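Local coordinates for protein taurocyamine kinase (Schistosoma mansoni, PDB 4WOD) that reversibly transfers phosphate between ATP and taurocyamine, as a phosphagen kinase built of two repeated units, here with arginine bound, at residues 9-12 against 13-17; 20-23 against 24-27; 71-74 against 75-79; 135-138 against 139-143; 191-195 against 196-200. The protein carries 4 engineered substitutions. One frame throughout, in Å; residues are numbered along the deposited sequence.

Contact 1: residues 9-12 against 13-17. Engineered in segment 9-12: V11 (natural residue Ala).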
loop_
_atom_site.group_PDB
_atom_site.type_symbol
_atom_site.label_atom_id
_atom_site.label_comp_id
_atom_site.label_asym_id
_atom_site.label_seq_id
_atom_site.Cartn_x
_atom_site.Cartn_y
_atom_site.Cartn_z
ATOM N N LEU A 9 8.327 -28.336 14.861
ATOM C CA LEU A 9 7.476 -27.444 14.084
ATOM C C LEU A 9 8.076 -26.031 14.093
ATOM O O LEU A 9 8.062 -25.317 13.077
ATOM C CB LEU A 9 6.037 -27.455 14.644
ATOM C CG LEU A 9 5.193 -28.734 14.469
ATOM C CD1 LEU A 9 3.784 -28.601 15.104
ATOM C CD2 LEU A 9 5.093 -29.157 13.008
ATOM N N GLN A 10 8.627 -25.636 15.233
ATOM C CA GLN A 10 9.281 -24.338 15.337
ATOM C C GLN A 10 10.468 -24.248 14.377
ATOM O O GLN A 10 10.582 -23.296 13.611
ATOM C CB GLN A 10 9.764 -24.061 16.764
ATOM C CG GLN A 10 10.425 -22.698 16.913
ATOM C CD GLN A 10 11.470 -22.668 18.022
ATOM O OE1 GLN A 10 12.165 -23.654 18.244
ATOM N NE2 GLN A 10 11.571 -21.541 18.732
ATOM N N VAL A 11 11.358 -25.229 14.435
ATOM C CA VAL A 11 12.467 -25.293 13.482
ATOM C C VAL A 11 12.014 -25.250 12.008
ATOM O O VAL A 11 12.598 -24.516 11.206
ATOM C CB VAL A 11 13.312 -26.541 13.737
ATOM C CG1 VAL A 11 14.266 -26.819 12.560
ATOM C CG2 VAL A 11 14.089 -26.357 15.030
ATOM N N LYS A 12 10.972 -26.004 11.654
ATOM C CA LYS A 12 10.434 -25.981 10.290
ATOM C C LYS A 12 9.949 -24.585 9.892
ATOM O O LYS A 12 10.286 -24.066 8.819
ATOM C CB LYS A 12 9.282 -26.988 10.144
ATOM C CG LYS A 12 9.710 -28.446 10.087
ATOM C CD LYS A 12 8.511 -29.368 9.910
ATOM C CE LYS A 12 8.953 -30.765 9.532
ATOM N NZ LYS A 12 9.460 -30.817 8.130
ATOM N N ILE A 13 9.154 -23.984 10.767
ATOM C CA ILE A 13 8.630 -22.658 10.535
ATOM C C ILE A 13 9.754 -21.614 10.452
ATOM O O ILE A 13 9.729 -20.736 9.595
ATOM C CB ILE A 13 7.625 -22.276 11.647
ATOM C CG1 ILE A 13 6.398 -23.201 11.567
ATOM C CG2 ILE A 13 7.227 -20.814 11.520
ATOM C CD1 ILE A 13 5.475 -23.182 12.800
ATOM N N ARG A 14 10.747 -21.708 11.329
ATOM C CA ARG A 14 11.844 -20.735 11.309
ATOM C C ARG A 14 12.764 -20.921 10.103
ATOM O O ARG A 14 13.221 -19.952 9.513
ATOM C CB ARG A 14 12.651 -20.819 12.590
ATOM C CG ARG A 14 12.016 -20.056 13.705
ATOM C CD ARG A 14 12.903 -20.039 14.921
ATOM N NE ARG A 14 12.449 -19.042 15.876
ATOM C CZ ARG A 14 13.045 -18.804 17.037
ATOM N NH1 ARG A 14 14.116 -19.511 17.384
ATOM N NH2 ARG A 14 12.564 -17.867 17.844
ATOM N N ASN A 15 13.025 -22.170 9.735
ATOM C CA ASN A 15 13.897 -22.460 8.597
ATOM C C ASN A 15 13.255 -22.170 7.242
ATOM O O ASN A 15 13.902 -22.296 6.204
ATOM C CB ASN A 15 14.349 -23.922 8.624
ATOM C CG ASN A 15 15.451 -24.172 9.630
ATOM O OD1 ASN A 15 16.057 -23.233 10.158
ATOM N ND2 ASN A 15 15.729 -25.450 9.894
ATOM N N ASP A 16 11.981 -21.797 7.247
ATOM C CA ASP A 16 11.275 -21.598 5.993
ATOM C C ASP A 16 11.301 -20.127 5.595
ATOM O O ASP A 16 10.640 -19.286 6.213
ATOM C CB ASP A 16 9.838 -22.112 6.100
ATOM C CG ASP A 16 9.157 -22.217 4.747
ATOM O OD1 ASP A 16 9.754 -21.792 3.731
ATOM O OD2 ASP A 16 8.012 -22.722 4.702
ATOM N N GLU A 17 12.069 -19.826 4.553
ATOM C CA GLU A 17 12.261 -18.454 4.107
ATOM C C GLU A 17 10.961 -17.813 3.610
ATOM O O GLU A 17 10.818 -16.585 3.635
ATOM C CB GLU A 17 13.326 -18.412 3.004
ATOM C CG GLU A 17 14.291 -17.240 3.099
ATOM C CD GLU A 17 15.355 -17.433 4.170
ATOM O OE1 GLU A 17 15.293 -18.445 4.905
ATOM O OE2 GLU A 17 16.252 -16.565 4.275
#
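I13 N, R14 N and N15 N reach back one turn to L9 O, Q10 O and V11 O, three i to i+4 bonds of 2.8 to 2.9 Å that run along helix 6-14 in its C-terminal part. Q10 and R14 run side by side up one flank of this turn. The Q10 amide lies over a face of the R14 guanidinium, with NE2 3.5 Å above the plane and over its centre, and the two planes are only 23° apart. Q10 CG stands anti to the backbone N (chi1 -179°), which sends the chain up alongside the extended arginine. A shared acid pulls both ends the same way: D29 takes a hydrogen bond from Q10 and a salt bridge from R14, while Q10 NE2 also donates to L27 O. These partners are consistent with a stack fixed in place on helix 6-14 of the phosphagen kinase N-terminal domain. Round the turn, the engineered V11 puts CG1 3.3 Å from N15 ND2, the two side chains pointing the same way. On the side facing helix 46-55, I13 folds CG1 back over L9 O at 3.1 Å, while L9 itself packs against A47, N51 and A54 of that helix.

Contact 2: residues 20-23 against 24-27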
loop_
_atom_site.group_PDB
_atom_site.type_symbol
_atom_site.label_atom_id
_atom_site.label_comp_id
_atom_site.label_asym_id
_atom_site.label_seq_id
_atom_site.Cartn_x
_atom_site.Cartn_y
_atom_site.Cartn_z
ATOM N N HIS A 20 6.474 -15.923 6.831
ATOM C CA HIS A 20 6.552 -14.636 7.507
ATOM C C HIS A 20 5.358 -14.455 8.432
ATOM O O HIS A 20 4.813 -13.356 8.550
ATOM C CB HIS A 20 6.601 -13.493 6.492
ATOM C CG HIS A 20 7.687 -13.649 5.477
ATOM N ND1 HIS A 20 7.434 -13.930 4.153
ATOM C CD2 HIS A 20 9.032 -13.598 5.600
ATOM C CE1 HIS A 20 8.578 -14.027 3.500
ATOM N NE2 HIS A 20 9.563 -13.836 4.356
ATOM N N SER A 21 4.944 -15.545 9.065
ATOM C CA SER A 21 3.711 -15.546 9.853
ATOM C C SER A 21 3.917 -14.880 11.199
ATOM O O SER A 21 5.047 -14.764 11.662
ATOM C CB SER A 21 3.207 -16.981 10.042
ATOM O OG SER A 21 4.221 -17.845 10.552
ATOM N N LEU A 22 2.832 -14.453 11.845
ATOM C CA LEU A 22 2.939 -14.021 13.233
ATOM C C LEU A 22 3.279 -15.212 14.124
ATOM O O LEU A 22 3.820 -15.031 15.211
ATOM C CB LEU A 22 1.655 -13.361 13.713
ATOM C CG LEU A 22 1.278 -12.060 12.999
ATOM C CD1 LEU A 22 -0.107 -11.576 13.427
ATOM C CD2 LEU A 22 2.336 -10.977 13.261
ATOM N N THR A 23 2.950 -16.423 13.676
ATOM C CA THR A 23 3.340 -17.640 14.408
ATOM C C THR A 23 4.847 -17.748 14.489
ATOM O O THR A 23 5.412 -18.078 15.526
ATOM C CB THR A 23 2.792 -18.915 13.741
ATOM O OG1 THR A 23 1.371 -18.946 13.887
ATOM C CG2 THR A 23 3.386 -20.161 14.388
ATOM N N LYS A 24 5.502 -17.462 13.380
ATOM C CA LYS A 24 6.953 -17.494 13.327
ATOM C C LYS A 24 7.515 -16.412 14.257
ATOM O O LYS A 24 8.482 -16.633 14.984
ATOM C CB LYS A 24 7.427 -17.284 11.894
ATOM C CG LYS A 24 8.927 -17.237 11.712
ATOM C CD LYS A 24 9.231 -17.279 10.239
ATOM C CE LYS A 24 10.709 -17.211 9.956
ATOM N NZ LYS A 24 10.995 -17.723 8.593
ATOM N N LYS A 25 6.850 -15.262 14.263
ATOM C CA LYS A 25 7.309 -14.107 15.023
ATOM C C LYS A 25 7.291 -14.366 16.517
ATOM O O LYS A 25 8.226 -14.006 17.220
ATOM C CB LYS A 25 6.451 -12.894 14.678
ATOM C CG LYS A 25 6.902 -11.593 15.296
ATOM C CD LYS A 25 6.227 -10.432 14.581
ATOM C CE LYS A 25 6.384 -9.125 15.324
ATOM N NZ LYS A 25 5.595 -8.065 14.621
ATOM N N TYR A 26 6.251 -15.033 17.005
ATOM C CA TYR A 26 6.083 -15.156 18.443
ATOM C C TYR A 26 6.350 -16.554 19.001
ATOM O O TYR A 26 6.384 -16.728 20.227
ATOM C CB TYR A 26 4.681 -14.678 18.830
ATOM C CG TYR A 26 4.508 -13.194 18.568
ATOM C CD1 TYR A 26 5.230 -12.244 19.304
ATOM C CD2 TYR A 26 3.644 -12.737 17.575
ATOM C CE1 TYR A 26 5.091 -10.888 19.053
ATOM C CE2 TYR A 26 3.491 -11.392 17.323
ATOM C CZ TYR A 26 4.219 -10.465 18.067
ATOM O OH TYR A 26 4.065 -9.125 17.810
ATOM N N LEU A 27 6.582 -17.543 18.135
ATOM C CA LEU A 27 6.894 -18.887 18.634
ATOM C C LEU A 27 8.389 -18.971 18.987
ATOM O O LEU A 27 9.188 -19.619 18.292
ATOM C CB LEU A 27 6.504 -19.964 17.619
ATOM C CG LEU A 27 6.578 -21.425 18.079
ATOM C CD1 LEU A 27 5.730 -21.623 19.330
ATOM C CD2 LEU A 27 6.135 -22.369 16.979
#
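S21 opens helix 22-26 as its N-cap: OG accepts from K24 N at 3.1 Å. With chi1 at 52°, OG sits between the backbone N and the carbonyl carbon, turned to the first turn of the helix, and N19 is a second partner for the hydroxyl. The S21 carbonyl takes K25 N at 3.2 Å. L22 comes next, its CD2 4.1 Å from K25 CD as the two chains run side by side, and 4.2 Å from CE2 of Y26; L22 O receives Y26 N at 3.0 Å. T23 O then accepts L27 N at 2.9 Å, at the point where the chain leaves helical angles, and T23 OG1 bonds to N53. K25 also lies over one face of the Y26 ring, CG 3.9 Å above its centre, and both side chains end on D83. K24 NZ bonds to N19 O and, weakly, to R14 O and I13 O of helix 6-14. This short helix is wedged between its neighbours: L22 and Y26 lean on helix 74-84, and T23 reaches helix 46-55.

Contact 3: residues 71-74 against 75-79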
loop_
_atom_site.group_PDB
_atom_site.type_symbol
_atom_site.label_atom_id
_atom_site.label_comp_id
_atom_site.label_asym_id
_atom_site.label_seq_id
_atom_site.Cartn_x
_atom_site.Cartn_y
_atom_site.Cartn_z
ATOM N N GLU A 71 -6.429 -19.319 26.517
ATOM C CA GLU A 71 -6.021 -19.199 27.910
ATOM C C GLU A 71 -4.766 -20.024 28.237
ATOM O O GLU A 71 -3.835 -19.514 28.875
ATOM C CB GLU A 71 -7.163 -19.613 28.829
ATOM C CG GLU A 71 -6.816 -19.584 30.311
ATOM C CD GLU A 71 -6.269 -18.234 30.786
ATOM O OE1 GLU A 71 -5.432 -18.243 31.714
ATOM O OE2 GLU A 71 -6.672 -17.174 30.247
ATOM N N THR A 72 -4.722 -21.266 27.755
ATOM C CA THR A 72 -3.663 -22.216 28.141
ATOM C C THR A 72 -2.309 -21.783 27.600
ATOM O O THR A 72 -1.294 -21.851 28.303
ATOM C CB THR A 72 -3.990 -23.638 27.652
ATOM O OG1 THR A 72 -5.298 -23.998 28.108
ATOM C CG2 THR A 72 -2.949 -24.675 28.182
ATOM N N PHE A 73 -2.285 -21.310 26.359
ATOM C CA PHE A 73 -1.033 -20.783 25.794
ATOM C C PHE A 73 -1.090 -19.267 25.617
ATOM O O PHE A 73 -0.688 -18.708 24.590
ATOM C CB PHE A 73 -0.726 -21.494 24.475
ATOM C CG PHE A 73 -0.943 -22.987 24.536
ATOM C CD1 PHE A 73 -0.090 -23.795 25.285
ATOM C CD2 PHE A 73 -1.989 -23.583 23.848
ATOM C CE1 PHE A 73 -0.272 -25.173 25.339
ATOM C CE2 PHE A 73 -2.188 -24.968 23.902
ATOM C CZ PHE A 73 -1.322 -25.766 24.650
ATOM N N ARG A 74 -1.554 -18.590 26.665
ATOM C CA ARG A 74 -1.812 -17.150 26.592
ATOM C C ARG A 74 -0.640 -16.240 26.197
ATOM O O ARG A 74 -0.842 -15.259 25.493
ATOM C CB ARG A 74 -2.351 -16.662 27.925
ATOM C CG ARG A 74 -2.774 -15.218 27.849
ATOM C CD ARG A 74 -4.027 -14.957 28.609
ATOM N NE ARG A 74 -4.144 -13.538 28.893
ATOM C CZ ARG A 74 -4.842 -13.058 29.911
ATOM N NH1 ARG A 74 -5.479 -13.901 30.721
ATOM N NH2 ARG A 74 -4.890 -11.754 30.122
ATOM N N ASP A 75 0.572 -16.540 26.661
ATOM C CA ASP A 75 1.717 -15.675 26.355
ATOM C C ASP A 75 1.937 -15.601 24.847
ATOM O O ASP A 75 2.380 -14.577 24.319
ATOM C CB ASP A 75 3.010 -16.174 27.021
ATOM C CG ASP A 75 2.949 -16.173 28.533
ATOM O OD1 ASP A 75 2.028 -15.566 29.128
ATOM O OD2 ASP A 75 3.856 -16.783 29.132
ATOM N N PHE A 76 1.645 -16.709 24.169
ATOM C CA PHE A 76 1.779 -16.805 22.718
ATOM C C PHE A 76 0.596 -16.141 22.014
ATOM O O PHE A 76 0.776 -15.255 21.177
ATOM C CB PHE A 76 1.907 -18.280 22.300
ATOM C CG PHE A 76 1.788 -18.522 20.813
ATOM C CD1 PHE A 76 2.832 -18.195 19.950
ATOM C CD2 PHE A 76 0.639 -19.110 20.277
ATOM C CE1 PHE A 76 2.723 -18.427 18.573
ATOM C CE2 PHE A 76 0.518 -19.348 18.888
ATOM C CZ PHE A 76 1.562 -19.007 18.039
ATOM N N PHE A 77 -0.621 -16.569 22.348
ATOM C CA PHE A 77 -1.795 -16.064 21.616
ATOM C C PHE A 77 -2.075 -14.576 21.853
ATOM O O PHE A 77 -2.535 -13.896 20.934
ATOM C CB PHE A 77 -3.050 -16.879 21.967
ATOM C CG PHE A 77 -3.173 -18.165 21.191
ATOM C CD1 PHE A 77 -3.635 -18.158 19.878
ATOM C CD2 PHE A 77 -2.817 -19.376 21.764
ATOM C CE1 PHE A 77 -3.743 -19.345 19.148
ATOM C CE2 PHE A 77 -2.931 -20.568 21.042
ATOM C CZ PHE A 77 -3.394 -20.545 19.720
ATOM N N ASP A 78 -1.832 -14.076 23.068
ATOM C CA ASP A 78 -2.086 -12.655 23.341
ATOM C C ASP A 78 -1.150 -11.800 22.493
ATOM O O ASP A 78 -1.536 -10.749 21.975
ATOM C CB ASP A 78 -1.920 -12.329 24.825
ATOM C CG ASP A 78 -3.217 -12.479 25.594
ATOM O OD1 ASP A 78 -4.203 -12.955 24.988
ATOM O OD2 ASP A 78 -3.255 -12.133 26.797
ATOM N N ALA A 79 0.073 -12.283 22.325
ATOM C CA ALA A 79 1.036 -11.590 21.487
ATOM C C ALA A 79 0.563 -11.576 20.036
ATOM O O ALA A 79 0.573 -10.521 19.386
ATOM C CB ALA A 79 2.408 -12.237 21.609
#
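R74 starts with CG anti to its backbone N (chi1 -174°) and then kinks at chi2 (141°), a course that brings NE to D78 one turn further along helix 74-84. The salt bridge is short, NE to D78 OD2 2.7 Å, and its N-H is fairly straight. The oxygen lies at the edge of the guanidinium, near its plane, yet R74 NE meets D78 OD2 from above the carboxylate plane; the two planes are turned 64° to each other. R74 NH1 also makes a longer salt bridge of 3.5 Å to E71 OE2, linking three charged residues in a network, and D78 has a further partner in R261. F73 occupies the N-cap position: its carbonyl receives F77 N at 3.1 Å, almost straight, together with a weak bond from F76 N. F73 CB touches F77 CD2 at 4.0 Å. The F76 and F77 rings meet in turn, F76 CD2 lying over the rim of one F77 face. At this junction of helices 69-72 and 74-84 the rings and the charged ends part company: F73, F76 and F77 pack on helix 46-55, and F76 and A79 also touch Y26 of helix 22-26.

Contact 4: residues 135-138 against 139-143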
loop_
_atom_site.group_PDB
_atom_site.type_symbol
_atom_site.label_atom_id
_atom_site.label_comp_id
_atom_site.label_asym_id
_atom_site.label_seq_id
_atom_site.Cartn_x
_atom_site.Cartn_y
_atom_site.Cartn_z
ATOM N N PRO A 135 -8.727 -30.515 15.982
ATOM C CA PRO A 135 -7.676 -31.352 16.578
ATOM C C PRO A 135 -8.072 -32.100 17.848
ATOM O O PRO A 135 -7.379 -33.044 18.215
ATOM C CB PRO A 135 -6.560 -30.339 16.900
ATOM C CG PRO A 135 -6.794 -29.209 15.939
ATOM C CD PRO A 135 -8.293 -29.111 15.882
ATOM N N THR A 136 -9.145 -31.689 18.515
ATOM C CA THR A 136 -9.458 -32.278 19.803
ATOM C C THR A 136 -10.827 -32.971 19.853
ATOM O O THR A 136 -11.144 -33.633 20.840
ATOM C CB THR A 136 -9.403 -31.215 20.960
ATOM O OG1 THR A 136 -10.094 -30.026 20.558
ATOM C CG2 THR A 136 -7.953 -30.866 21.326
ATOM N N LEU A 137 -11.639 -32.814 18.817
ATOM C CA LEU A 137 -12.907 -33.531 18.738
ATOM C C LEU A 137 -12.668 -35.016 18.504
ATOM O O LEU A 137 -11.660 -35.419 17.925
ATOM C CB LEU A 137 -13.788 -32.959 17.614
ATOM C CG LEU A 137 -14.259 -31.532 17.909
ATOM C CD1 LEU A 137 -14.618 -30.776 16.622
ATOM C CD2 LEU A 137 -15.449 -31.614 18.884
ATOM N N THR A 138 -13.577 -35.835 18.992
ATOM C CA THR A 138 -13.624 -37.232 18.548
ATOM C C THR A 138 -14.657 -37.329 17.439
ATOM O O THR A 138 -15.418 -36.375 17.203
ATOM C CB THR A 138 -13.987 -38.190 19.675
ATOM O OG1 THR A 138 -15.305 -37.884 20.121
ATOM C CG2 THR A 138 -13.014 -38.034 20.849
ATOM N N LYS A 139 -14.701 -38.468 16.750
ATOM C CA LYS A 139 -15.737 -38.643 15.735
ATOM C C LYS A 139 -17.104 -38.502 16.385
ATOM O O LYS A 139 -18.000 -37.841 15.838
ATOM C CB LYS A 139 -15.608 -39.992 15.024
ATOM C CG LYS A 139 -16.685 -40.232 13.981
ATOM C CD LYS A 139 -16.255 -41.306 12.990
ATOM C CE LYS A 139 -17.419 -41.793 12.158
ATOM N NZ LYS A 139 -16.922 -42.675 11.064
ATOM N N GLU A 140 -17.246 -39.084 17.576
ATOM C CA GLU A 140 -18.510 -39.023 18.306
ATOM C C GLU A 140 -18.853 -37.622 18.818
ATOM O O GLU A 140 -19.996 -37.178 18.699
ATOM C CB GLU A 140 -18.493 -40.005 19.482
ATOM C CG GLU A 140 -18.484 -41.469 19.070
ATOM C CD GLU A 140 -18.524 -42.386 20.277
ATOM O OE1 GLU A 140 -19.509 -42.287 21.045
ATOM O OE2 GLU A 140 -17.575 -43.181 20.469
ATOM N N THR A 141 -17.886 -36.904 19.374
ATOM C CA THR A 141 -18.239 -35.591 19.920
ATOM C C THR A 141 -18.577 -34.581 18.812
ATOM O O THR A 141 -19.457 -33.731 18.991
ATOM C CB THR A 141 -17.141 -35.012 20.845
ATOM O OG1 THR A 141 -15.903 -34.888 20.136
ATOM C CG2 THR A 141 -16.965 -35.901 22.068
ATOM N N ARG A 142 -17.943 -34.691 17.653
ATOM C CA ARG A 142 -18.309 -33.792 16.571
ATOM C C ARG A 142 -19.768 -34.019 16.147
ATOM O O ARG A 142 -20.501 -33.054 15.876
ATOM C CB ARG A 142 -17.362 -33.965 15.381
ATOM C CG ARG A 142 -17.585 -32.965 14.260
ATOM C CD ARG A 142 -16.728 -33.281 13.046
ATOM N NE ARG A 142 -15.299 -33.068 13.269
ATOM C CZ ARG A 142 -14.419 -34.024 13.562
ATOM N NH1 ARG A 142 -14.814 -35.291 13.683
ATOM N NH2 ARG A 142 -13.132 -33.713 13.726
ATOM N N ILE A 143 -20.196 -35.285 16.119
ATOM C CA ILE A 143 -21.568 -35.625 15.733
ATOM C C ILE A 143 -22.533 -35.188 16.841
ATOM O O ILE A 143 -23.603 -34.627 16.559
ATOM C CB ILE A 143 -21.714 -37.151 15.423
ATOM C CG1 ILE A 143 -20.927 -37.500 14.151
ATOM C CG2 ILE A 143 -23.184 -37.563 15.274
ATOM C CD1 ILE A 143 -20.592 -38.961 14.018
HETATM O O HOH W 1 -10.353 -34.719 15.469
#
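The backbone of 135-138 runs in without regular structure and becomes helical at K139, with T138 O accepting R142 N at 3.1 Å as the first turn closes. T138 and T141 then bind each other twice. T141 N donates to T138 OG1 at 2.9 Å, and T138 N returns the bond to T141 OG1 at 2.8 Å, the N-H angles being 161° and 152°. Both threonines hold OG1 between the backbone N and the carbonyl carbon (chi1 64° in T138), a rotation that turns each hydroxyl onto the other's amide. This reciprocal pair is a capping box: T138 is the N-cap of helix 139-154, and two amide groups at the helix start gain side-chain acceptors. The two side chains cross at about a right angle, with T141 CG2 coming within 3.2 Å of T138 OG1. L137, just ahead of the cap, packs back onto the same turn. Its CD2 is 3.5 Å from T141 OG1, and its CB lies 4.0 Å over one face of the R142 guanidinium, offset toward the rim. R142 is bent at chi3, which folds its end back beside the incoming chain; its outside partner is D200. A water donates to L137 O at 2.9 Å and accepts a weak bond from R142 NH2, a loose bridge between the arginine and the backbone before the helix.

Contact 5: residues 191-195 against 196-200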
loop_
_atom_site.group_PDB
_atom_site.type_symbol
_atom_site.label_atom_id
_atom_site.label_comp_id
_atom_site.label_asym_id
_atom_site.label_seq_id
_atom_site.Cartn_x
_atom_site.Cartn_y
_atom_site.Cartn_z
ATOM N N VAL A 191 -4.843 -24.995 4.424
ATOM C CA VAL A 191 -4.523 -24.424 5.725
ATOM C C VAL A 191 -5.470 -25.062 6.733
ATOM O O VAL A 191 -5.052 -25.570 7.776
ATOM C CB VAL A 191 -4.656 -22.872 5.747
ATOM C CG1 VAL A 191 -4.559 -22.337 7.171
ATOM C CG2 VAL A 191 -3.601 -22.224 4.855
ATOM N N LEU A 192 -6.749 -25.073 6.386
ATOM C CA LEU A 192 -7.756 -25.718 7.226
ATOM C C LEU A 192 -7.448 -27.202 7.400
ATOM O O LEU A 192 -7.553 -27.732 8.497
ATOM C CB LEU A 192 -9.150 -25.539 6.634
ATOM C CG LEU A 192 -10.326 -26.012 7.502
ATOM C CD1 LEU A 192 -10.153 -25.565 8.951
ATOM C CD2 LEU A 192 -11.654 -25.496 6.912
ATOM N N ARG A 193 -7.064 -27.867 6.316
ATOM C CA ARG A 193 -6.693 -29.275 6.383
ATOM C C ARG A 193 -5.588 -29.533 7.411
ATOM O O ARG A 193 -5.714 -30.428 8.256
ATOM C CB ARG A 193 -6.245 -29.790 5.011
ATOM C CG ARG A 193 -5.695 -31.219 5.063
ATOM C CD ARG A 193 -5.524 -31.806 3.673
ATOM N NE ARG A 193 -6.822 -32.021 3.051
ATOM C CZ ARG A 193 -7.350 -31.242 2.115
ATOM N NH1 ARG A 193 -8.553 -31.527 1.636
ATOM N NH2 ARG A 193 -6.680 -30.188 1.654
ATOM N N ASP A 194 -4.515 -28.747 7.356
ATOM C CA ASP A 194 -3.356 -29.021 8.213
ATOM C C ASP A 194 -3.517 -28.530 9.652
ATOM O O ASP A 194 -2.679 -28.808 10.524
ATOM C CB ASP A 194 -2.112 -28.421 7.588
ATOM C CG ASP A 194 -1.690 -29.161 6.330
ATOM O OD1 ASP A 194 -2.042 -30.350 6.204
ATOM O OD2 ASP A 194 -1.012 -28.566 5.466
ATOM N N ALA A 195 -4.596 -27.791 9.886
ATOM C CA ALA A 195 -5.014 -27.423 11.228
ATOM C C ALA A 195 -6.040 -28.400 11.820
ATOM O O ALA A 195 -6.610 -28.135 12.886
ATOM C CB ALA A 195 -5.588 -26.000 11.217
ATOM N N GLY A 196 -6.278 -29.517 11.132
ATOM C CA GLY A 196 -7.204 -30.545 11.600
ATOM C C GLY A 196 -8.668 -30.345 11.238
ATOM O O GLY A 196 -9.554 -30.955 11.838
ATOM N N GLY A 197 -8.936 -29.499 10.251
ATOM C CA GLY A 197 -10.312 -29.170 9.906
ATOM C C GLY A 197 -11.151 -30.226 9.204
ATOM O O GLY A 197 -12.385 -30.120 9.160
ATOM N N TYR A 198 -10.511 -31.246 8.642
ATOM C CA TYR A 198 -11.261 -32.211 7.833
ATOM C C TYR A 198 -11.182 -33.629 8.386
ATOM O O TYR A 198 -11.425 -34.592 7.670
ATOM C CB TYR A 198 -10.757 -32.190 6.388
ATOM C CG TYR A 198 -10.885 -30.844 5.709
ATOM C CD1 TYR A 198 -12.010 -30.044 5.903
ATOM C CD2 TYR A 198 -9.874 -30.365 4.883
ATOM C CE1 TYR A 198 -12.129 -28.814 5.275
ATOM C CE2 TYR A 198 -9.984 -29.144 4.248
ATOM C CZ TYR A 198 -11.106 -28.368 4.447
ATOM O OH TYR A 198 -11.201 -27.154 3.810
ATOM N N ILE A 199 -10.832 -33.753 9.660
ATOM C CA ILE A 199 -10.732 -35.051 10.291
ATOM C C ILE A 199 -12.130 -35.700 10.334
ATOM O O ILE A 199 -13.123 -35.022 10.621
ATOM C CB ILE A 199 -10.124 -34.914 11.694
ATOM C CG1 ILE A 199 -8.709 -34.319 11.580
ATOM C CG2 ILE A 199 -10.149 -36.239 12.459
ATOM C CD1 ILE A 199 -8.108 -33.942 12.888
ATOM N N ASP A 200 -12.188 -36.991 10.007
ATOM C CA ASP A 200 -13.429 -37.773 9.943
ATOM C C ASP A 200 -14.417 -37.212 8.918
ATOM O O ASP A 200 -15.628 -37.339 9.105
ATOM C CB ASP A 200 -14.122 -37.840 11.307
ATOM C CG ASP A 200 -13.214 -38.343 12.422
ATOM O OD1 ASP A 200 -12.505 -39.337 12.209
ATOM O OD2 ASP A 200 -13.212 -37.731 13.521
HETATM O O HOH W 2 -7.909 -32.027 8.649
#
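Two backbone bonds close the end of helix 190-194: G197 N reaches L192 O at 2.8 Å, and G196 N reaches R193 O at 3.1 Å. The second donor stands well above the carbonyl plane of R193. A water adds a third link, donating to R193 O and accepting from Y198 N, both at 2.7 Å. Apolar contact is made by L192 and Y198, whose side chains cross at about a right angle; L192 CD2 is 3.7 Å from CE1 and 3.5 Å from OH of the tyrosine. The other branch of the leucine, L192 CD1, rests 3.7 Å from G197 CA. The tyrosine hydroxyl is bonded to D189 N. R193 meets the ring as well. The R193 side chain bends at chi3 (-68°), and Y198 CD2 lies 3.5 Å above one guanidinium face, toward its rim, with the guanidinium and ring planes 52° apart; R193 NH1 bonds to N187 O. G196, with its positive phi of 86°, is the C-prime residue of a Schellman motif, and a type I turn from G196 to I199 then leads the chain out of the helix.

In the fold
Contacts 1, 2 and 3 form a chain of touching neighbours: contact 1 meets contact 2 where K24 NZ lies 3.3 Å from R14 O, and contact 2 meets contact 3 where Y26 CD1 is 3.6 Å from A79 CB. Contacts 4 and 5 form a separate pair, their centres 13 Å apart, joined by the R142 NH1 to D200 OD2 salt bridge of 2.9 Å; P135 CG also packs 3.2 Å from A195 O. The bound arginine lies about 7 Å from the side chains of both S21 and L192, so contacts 2 and 5 both come close to it, though neither residue lines its pocket. L192 is also about 8 Å, side chain to side chain, from C268, the predicted active-site residue.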